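Local atomic coordinates of carboxypeptidase A inhibitor (Ascaris suum, PDB entry 3FJU), a protein that inhibits carboxypeptidase A as a small, secreted, disulfide-rich protein of the protease inhibitor I44 family. Residues R31-K42 with K54-W62. Numbering follows the deposited sequence.
Sequences RCEKEHFTIPCK and KICNKGCCW. Unlike the reference sequence in segment 54-62: G59 (reference Leu), C60 (reference Pro), C61 (reference Trp), W62 (reference Gly). With ZN (zinc ion), chain C.
C56 meets C41 through a disulfide that ties strand 55-57 to the chain running on from helix 26-36; with C41 SG between its own backbone N and carbonyl carbon (chi1 50°), the sulfur turns toward the backbone of strand 60-62, 3.2 Å from C60 C. Strand 55-57 then passes through a type I' turn, N57 to C60, into strand 60-62. At the turn, K58 O accepts a 2.9 Å hydrogen bond from R31 NH2, whose guanidinium also pairs with E28 and, weakly, with E35. Water 1 links K58 O, R31 NH1 and W62 NE1. K58 NZ weakly bonds the backbone of the other protein's chain. G59 sends its O to C41 N at 3.0 Å, the N-H arriving from well above the carbonyl plane. C60 SG closes the second disulfide, to C32 SG on the helix, while C60 CB lies 3.7 Å from T38 CG2. C60 also forms a single beta bridge with P40, flanked by the G59 bond and by C61 N to I39 O, 2.9 Å and almost straight at the oxygen. C61 O accepts a 2.8 Å hydrogen bond from T38 OG1, in the carbonyl plane on a lone pair; C61 SG, bonded to C47, touches I39 CG1 and C41 CB. Last, the W62 indole lies obliquely over one face of the H36 imidazole, planes at 44°, with W62 CZ2 3.5 Å from H36 CE1; E35 CB sits against the opposite face, toward its rim. N57 ND2, hydrogen-bonded to that other chain's backbone, covers the indole's far face. H36 NE2 and E35 OE1 bind zinc, with two waters. C32-C60 thus ties the hairpin to the helix, C41-C56 and the P40-C60 bridge tie it to the chain that follows, and W62 and E35 CB probably limit imidazole tilt.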
ATOM      1  N   ARG B  31     -21.630   3.474  13.484  1.00 13.23           N
ATOM      2  CA  ARG B  31     -20.158   3.473  13.484  1.00 12.77           C
ATOM      3  C   ARG B  31     -19.608   2.847  12.207  1.00 12.68           C
ATOM      4  O   ARG B  31     -18.685   3.394  11.595  1.00 13.05           O
ATOM      5  CB  ARG B  31     -19.595   2.758  14.717  1.00 12.81           C
ATOM      6  CG  ARG B  31     -18.085   2.760  14.819  1.00 13.21           C
ATOM      7  CD  ARG B  31     -17.577   1.976  16.008  1.00 13.36           C
ATOM      8  NE  ARG B  31     -17.837   0.540  15.876  1.00 13.19           N
ATOM      9  CZ  ARG B  31     -17.095  -0.320  15.174  1.00 13.87           C
ATOM     10  NH1 ARG B  31     -16.025   0.082  14.493  1.00 14.53           N
ATOM     11  NH2 ARG B  31     -17.445  -1.592  15.138  1.00 14.28           N
ATOM     12  N   CYS B  32     -20.149   1.696  11.810  1.00 11.96           N
ATOM     13  CA  CYS B  32     -19.596   1.024  10.632  1.00 11.45           C
ATOM     14  C   CYS B  32     -19.802   1.862   9.369  1.00 11.78           C
ATOM     15  O   CYS B  32     -18.932   1.896   8.509  1.00 11.99           O
ATOM     16  CB  CYS B  32     -20.151  -0.384  10.469  1.00 11.75           C
ATOM     17  SG  CYS B  32     -19.606  -1.510  11.776  1.00 11.85           S
ATOM     18  N   GLU B  33     -20.930   2.563   9.292  1.00 11.87           N
ATOM     19  CA  GLU B  33     -21.239   3.412   8.144  1.00 13.38           C
ATOM     20  C   GLU B  33     -20.370   4.673   8.135  1.00 13.22           C
ATOM     21  O   GLU B  33     -19.805   5.071   7.084  1.00 13.19           O
ATOM     22  CB  GLU B  33     -22.723   3.787   8.182  1.00 13.57           C
ATOM     23  CG  GLU B  33     -23.222   4.509   6.937  1.00 17.34           C
ATOM     24  CD  GLU B  33     -24.704   4.864   7.038  1.00 22.36           C
ATOM     25  OE1 GLU B  33     -25.114   5.384   8.096  1.00 25.23           O
ATOM     26  OE2 GLU B  33     -25.462   4.630   6.070  1.00 26.46           O
ATOM     27  N   LYS B  34     -20.256   5.307   9.299  1.00 13.04           N
ATOM     28  CA  LYS B  34     -19.503   6.560   9.410  1.00 13.52           C
ATOM     29  C   LYS B  34     -17.996   6.382   9.290  1.00 13.16           C
ATOM     30  O   LYS B  34     -17.344   7.157   8.570  1.00 13.47           O
ATOM     31  CB  LYS B  34     -19.875   7.292  10.707  1.00 14.64           C
ATOM     32  CG  LYS B  34     -21.324   7.783  10.691  1.00 17.82           C
ATOM     33  CD  LYS B  34     -21.662   8.469   9.374  1.00 21.22           C
ATOM     34  CE  LYS B  34     -22.956   7.934   8.783  1.00 23.20           C
ATOM     35  NZ  LYS B  34     -23.190   8.422   7.400  1.00 26.05           N
ATOM     36  N   GLU B  35     -17.451   5.386   9.986  1.00 12.81           N
ATOM     37  CA  GLU B  35     -16.005   5.193  10.058  1.00 13.60           C
ATOM     38  C   GLU B  35     -15.485   4.462   8.840  1.00 12.67           C
ATOM     39  O   GLU B  35     -14.327   4.673   8.444  1.00 12.55           O
ATOM     40  CB  GLU B  35     -15.575   4.414  11.317  1.00 14.74           C
ATOM     41  CG  GLU B  35     -15.793   5.109  12.665  1.00 17.86           C
ATOM     42  CD  GLU B  35     -15.197   4.337  13.878  1.00 21.03           C
ATOM     43  OE1 GLU B  35     -14.875   3.103  13.820  1.00 20.20           O
ATOM     44  OE2 GLU B  35     -15.054   4.985  14.928  1.00 24.53           O
ATOM     45  N   HIS B  36     -16.320   3.592   8.268  1.00 12.38           N
ATOM     46  CA  HIS B  36     -15.860   2.604   7.288  1.00 11.95           C
ATOM     47  C   HIS B  36     -16.764   2.399   6.063  1.00 11.92           C
ATOM     48  O   HIS B  36     -16.465   1.544   5.205  1.00 12.01           O
ATOM     49  CB  HIS B  36     -15.594   1.260   8.001  1.00 12.44           C
ATOM     50  CG  HIS B  36     -14.525   1.341   9.044  1.00 13.44           C
ATOM     51  ND1 HIS B  36     -13.211   1.639   8.738  1.00 13.95           N
ATOM     52  CD2 HIS B  36     -14.575   1.179  10.388  1.00 14.28           C
ATOM     53  CE1 HIS B  36     -12.497   1.640   9.851  1.00 14.80           C
ATOM     54  NE2 HIS B  36     -13.302   1.375  10.867  1.00 14.68           N
ATOM     55  N   PHE B  37     -17.834   3.191   5.958  1.00 11.41           N
ATOM     56  CA  PHE B  37     -18.802   3.082   4.849  1.00 11.02           C
ATOM     57  C   PHE B  37     -19.193   1.636   4.546  1.00 11.03           C
ATOM     58  O   PHE B  37     -19.202   1.176   3.395  1.00 11.13           O
ATOM     59  CB  PHE B  37     -18.317   3.831   3.604  1.00 11.45           C
ATOM     60  CG  PHE B  37     -18.235   5.312   3.819  1.00 10.97           C
ATOM     61  CD1 PHE B  37     -17.160   5.866   4.504  1.00 10.61           C
ATOM     62  CD2 PHE B  37     -19.260   6.158   3.372  1.00 12.31           C
ATOM     63  CE1 PHE B  37     -17.098   7.239   4.756  1.00 10.33           C
ATOM     64  CE2 PHE B  37     -19.190   7.534   3.587  1.00 13.42           C
ATOM     65  CZ  PHE B  37     -18.094   8.073   4.282  1.00 11.85           C
ATOM     66  N   THR B  38     -19.508   0.923   5.621  1.00 10.18           N
ATOM     67  CA  THR B  38     -19.834  -0.480   5.529  1.00 10.41           C
ATOM     68  C   THR B  38     -20.848  -0.882   6.601  1.00 11.12           C
ATOM     69  O   THR B  38     -21.436  -0.019   7.257  1.00 12.05           O
ATOM     70  CB  THR B  38     -18.550  -1.319   5.649  1.00  9.91           C
ATOM     71  OG1 THR B  38     -18.808  -2.662   5.241  1.00  9.46           O
ATOM     72  CG2 THR B  38     -17.973  -1.274   7.078  1.00 10.23           C
ATOM     73  N   ILE B  39     -21.034  -2.189   6.762  1.00 10.17           N
ATOM     74  CA  ILE B  39     -22.052  -2.739   7.667  1.00 11.16           C
ATOM     75  C   ILE B  39     -21.402  -3.505   8.808  1.00 10.90           C
ATOM     76  O   ILE B  39     -20.245  -3.923   8.702  1.00 11.33           O
ATOM     77  CB  ILE B  39     -23.042  -3.669   6.907  1.00 10.67           C
ATOM     78  CG1 ILE B  39     -22.311  -4.910   6.347  1.00 11.59           C
ATOM     79  CG2 ILE B  39     -23.799  -2.857   5.823  1.00 13.29           C
ATOM     80  CD1 ILE B  39     -23.186  -5.896   5.526  1.00 11.70           C
ATOM     81  N   PRO B  40     -22.136  -3.683   9.919  1.00 10.62           N
ATOM     82  CA  PRO B  40     -21.617  -4.471  11.035  1.00 10.13           C
ATOM     83  C   PRO B  40     -21.602  -5.962  10.746  1.00 10.65           C
ATOM     84  O   PRO B  40     -22.304  -6.455   9.851  1.00 11.02           O
ATOM     85  CB  PRO B  40     -22.640  -4.217  12.157  1.00 10.69           C
ATOM     86  CG  PRO B  40     -23.434  -3.078  11.733  1.00 11.09           C
ATOM     87  CD  PRO B  40     -23.455  -3.121  10.238  1.00 11.09           C
ATOM     88  N   CYS B  41     -20.839  -6.679  11.560  1.00 10.51           N
ATOM     89  CA  CYS B  41     -20.753  -8.120  11.474  1.00 11.00           C
ATOM     90  C   CYS B  41     -20.324  -8.660  12.830  1.00 11.33           C
ATOM     91  O   CYS B  41     -19.747  -7.935  13.659  1.00 11.34           O
ATOM     92  CB  CYS B  41     -19.733  -8.531  10.413  1.00 10.91           C
ATOM     93  SG  CYS B  41     -18.125  -7.673  10.612  1.00 11.65           S
ATOM     94  N   LYS B  42     -20.583  -9.949  13.031  1.00 12.65           N
ATOM     95  CA  LYS B  42     -20.119 -10.678  14.209  1.00 13.91           C
ATOM     96  C   LYS B  42     -18.981 -11.617  13.855  1.00 14.19           C
ATOM     97  O   LYS B  42     -18.112 -11.879  14.696  1.00 16.08           O
ATOM     98  CB  LYS B  42     -21.279 -11.455  14.835  1.00 14.58           C
ATOM     99  CG  LYS B  42     -22.481 -10.614  15.225  1.00 17.41           C
ATOM    100  CD  LYS B  42     -22.180  -9.671  16.369  1.00 20.79           C
ATOM    101  CE  LYS B  42     -23.448  -9.412  17.184  1.00 22.47           C
ATOM    102  NZ  LYS B  42     -23.395  -8.071  17.797  1.00 22.76           N
ATOM    103  N   LYS B  54     -14.582  -9.867   1.512  1.00 10.12           N
ATOM    104  CA  LYS B  54     -14.366  -8.988   2.652  1.00 10.32           C
ATOM    105  C   LYS B  54     -14.225  -9.836   3.919  1.00 10.56           C
ATOM    106  O   LYS B  54     -14.513 -11.033   3.898  1.00 13.30           O
ATOM    107  CB  LYS B  54     -15.535  -8.029   2.796  1.00 10.11           C
ATOM    108  CG  LYS B  54     -15.531  -6.921   1.742  1.00 10.46           C
ATOM    109  CD  LYS B  54     -16.495  -5.796   2.113  1.00 10.26           C
ATOM    110  CE  LYS B  54     -16.569  -4.737   0.992  1.00 12.03           C
ATOM    111  NZ  LYS B  54     -17.284  -3.490   1.442  1.00 13.65           N
ATOM    112  N   ILE B  55     -13.761  -9.217   5.002  1.00 10.11           N
ATOM    113  CA  ILE B  55     -13.598  -9.894   6.306  1.00 10.87           C
ATOM    114  C   ILE B  55     -14.325  -9.117   7.392  1.00 10.48           C
ATOM    115  O   ILE B  55     -14.585  -7.924   7.225  1.00 10.48           O
ATOM    116  CB  ILE B  55     -12.103 -10.029   6.711  1.00 11.43           C
ATOM    117  CG1 ILE B  55     -11.418  -8.645   6.843  1.00 11.74           C
ATOM    118  CG2 ILE B  55     -11.402 -10.954   5.735  1.00 13.36           C
ATOM    119  CD1 ILE B  55     -10.076  -8.587   7.671  1.00 13.25           C
ATOM    120  N   CYS B  56     -14.646  -9.786   8.502  1.00 10.64           N
ATOM    121  CA  CYS B  56     -15.164  -9.089   9.669  1.00 11.52           C
ATOM    122  C   CYS B  56     -13.989  -8.708  10.538  1.00 11.08           C
ATOM    123  O   CYS B  56     -13.254  -9.563  11.032  1.00 12.78           O
ATOM    124  CB  CYS B  56     -16.165  -9.930  10.452  1.00 12.28           C
ATOM    125  SG  CYS B  56     -16.999  -8.970  11.726  1.00 13.04           S
ATOM    126  N   ASN B  57     -13.803  -7.411  10.689  1.00 10.79           N
ATOM    127  CA  ASN B  57     -12.705  -6.889  11.477  1.00 11.13           C
ATOM    128  C   ASN B  57     -13.221  -5.792  12.383  1.00 11.26           C
ATOM    129  O   ASN B  57     -13.787  -4.798  11.912  1.00 11.35           O
ATOM    130  CB  ASN B  57     -11.643  -6.349  10.526  1.00 11.22           C
ATOM    131  CG  ASN B  57     -10.340  -6.028  11.225  1.00 11.56           C
ATOM    132  OD1 ASN B  57      -9.789  -6.861  11.942  1.00 12.18           O
ATOM    133  ND2 ASN B  57      -9.828  -4.830  10.992  1.00 11.06           N
ATOM    134  N   LYS B  58     -13.047  -5.975  13.697  1.00 12.15           N
ATOM    135  CA  LYS B  58     -13.438  -4.951  14.660  1.00 12.39           C
ATOM    136  C   LYS B  58     -14.897  -4.500  14.485  1.00 11.95           C
ATOM    137  O   LYS B  58     -15.226  -3.313  14.509  1.00 13.11           O
ATOM    138  CB  LYS B  58     -12.450  -3.795  14.620  1.00 13.54           C
ATOM    139  CG  LYS B  58     -11.090  -4.273  15.107  1.00 13.71           C
ATOM    140  CD  LYS B  58     -10.109  -3.156  15.280  1.00 16.87           C
ATOM    141  CE  LYS B  58      -9.481  -2.763  13.964  1.00 17.31           C
ATOM    142  NZ  LYS B  58      -8.064  -2.376  14.191  1.00 18.09           N
ATOM    143  N   GLY B  59     -15.744  -5.486  14.262  1.00 11.82           N
ATOM    144  CA  GLY B  59     -17.187  -5.290  14.254  1.00 11.11           C
ATOM    145  C   GLY B  59     -17.803  -4.796  12.956  1.00 10.69           C
ATOM    146  O   GLY B  59     -19.022  -4.629  12.898  1.00 10.31           O
ATOM    147  N   CYS B  60     -16.978  -4.556  11.926  1.00 10.45           N
ATOM    148  CA  CYS B  60     -17.474  -4.128  10.601  1.00 10.57           C
ATOM    149  C   CYS B  60     -16.893  -4.964   9.446  1.00 10.08           C
ATOM    150  O   CYS B  60     -15.821  -5.551   9.587  1.00  9.89           O
ATOM    151  CB  CYS B  60     -17.117  -2.655  10.358  1.00 10.33           C
ATOM    152  SG  CYS B  60     -17.574  -1.494  11.711  1.00 11.83           S
ATOM    153  N   CYS B  61     -17.596  -5.008   8.309  1.00  9.35           N
ATOM    154  CA  CYS B  61     -17.103  -5.719   7.116  1.00  9.01           C
ATOM    155  C   CYS B  61     -16.054  -4.897   6.382  1.00  9.28           C
ATOM    156  O   CYS B  61     -16.390  -3.925   5.717  1.00  8.94           O
ATOM    157  CB  CYS B  61     -18.250  -6.056   6.161  1.00  8.79           C
ATOM    158  SG  CYS B  61     -19.374  -7.322   6.827  1.00 10.67           S
ATOM    159  N   TRP B  62     -14.793  -5.291   6.542  1.00  8.83           N
ATOM    160  CA  TRP B  62     -13.633  -4.576   5.960  1.00  9.02           C
ATOM    161  C   TRP B  62     -13.166  -5.197   4.658  1.00  8.49           C
ATOM    162  O   TRP B  62     -13.284  -6.400   4.451  1.00  8.34           O
ATOM    163  CB  TRP B  62     -12.446  -4.683   6.926  1.00  8.85           C
ATOM    164  CG  TRP B  62     -12.449  -3.712   8.095  1.00  9.59           C
ATOM    165  CD1 TRP B  62     -13.508  -3.361   8.911  1.00  9.40           C
ATOM    166  CD2 TRP B  62     -11.317  -3.014   8.593  1.00  9.21           C
ATOM    167  NE1 TRP B  62     -13.086  -2.474   9.864  1.00 10.20           N
ATOM    168  CE2 TRP B  62     -11.745  -2.243   9.691  1.00 10.21           C
ATOM    169  CE3 TRP B  62      -9.964  -2.951   8.199  1.00 10.79           C
ATOM    170  CZ2 TRP B  62     -10.869  -1.428  10.418  1.00  9.62           C
ATOM    171  CZ3 TRP B  62      -9.093  -2.146   8.921  1.00 11.96           C
ATOM    172  CH2 TRP B  62      -9.547  -1.391  10.019  1.00 10.76           C
TER
HETATM  173 ZN    ZN C 504     -12.761   1.884  12.993  0.90 32.25          ZN
HETATM  174  O   HOH W   1     -14.367  -1.633  12.349  1.00 13.63           O
HETATM  175  O   HOH W   2     -11.893   4.143  12.126  1.00 26.32           O
HETATM  176  O   HOH W   3     -12.260  -0.011  13.867  1.00 15.81           O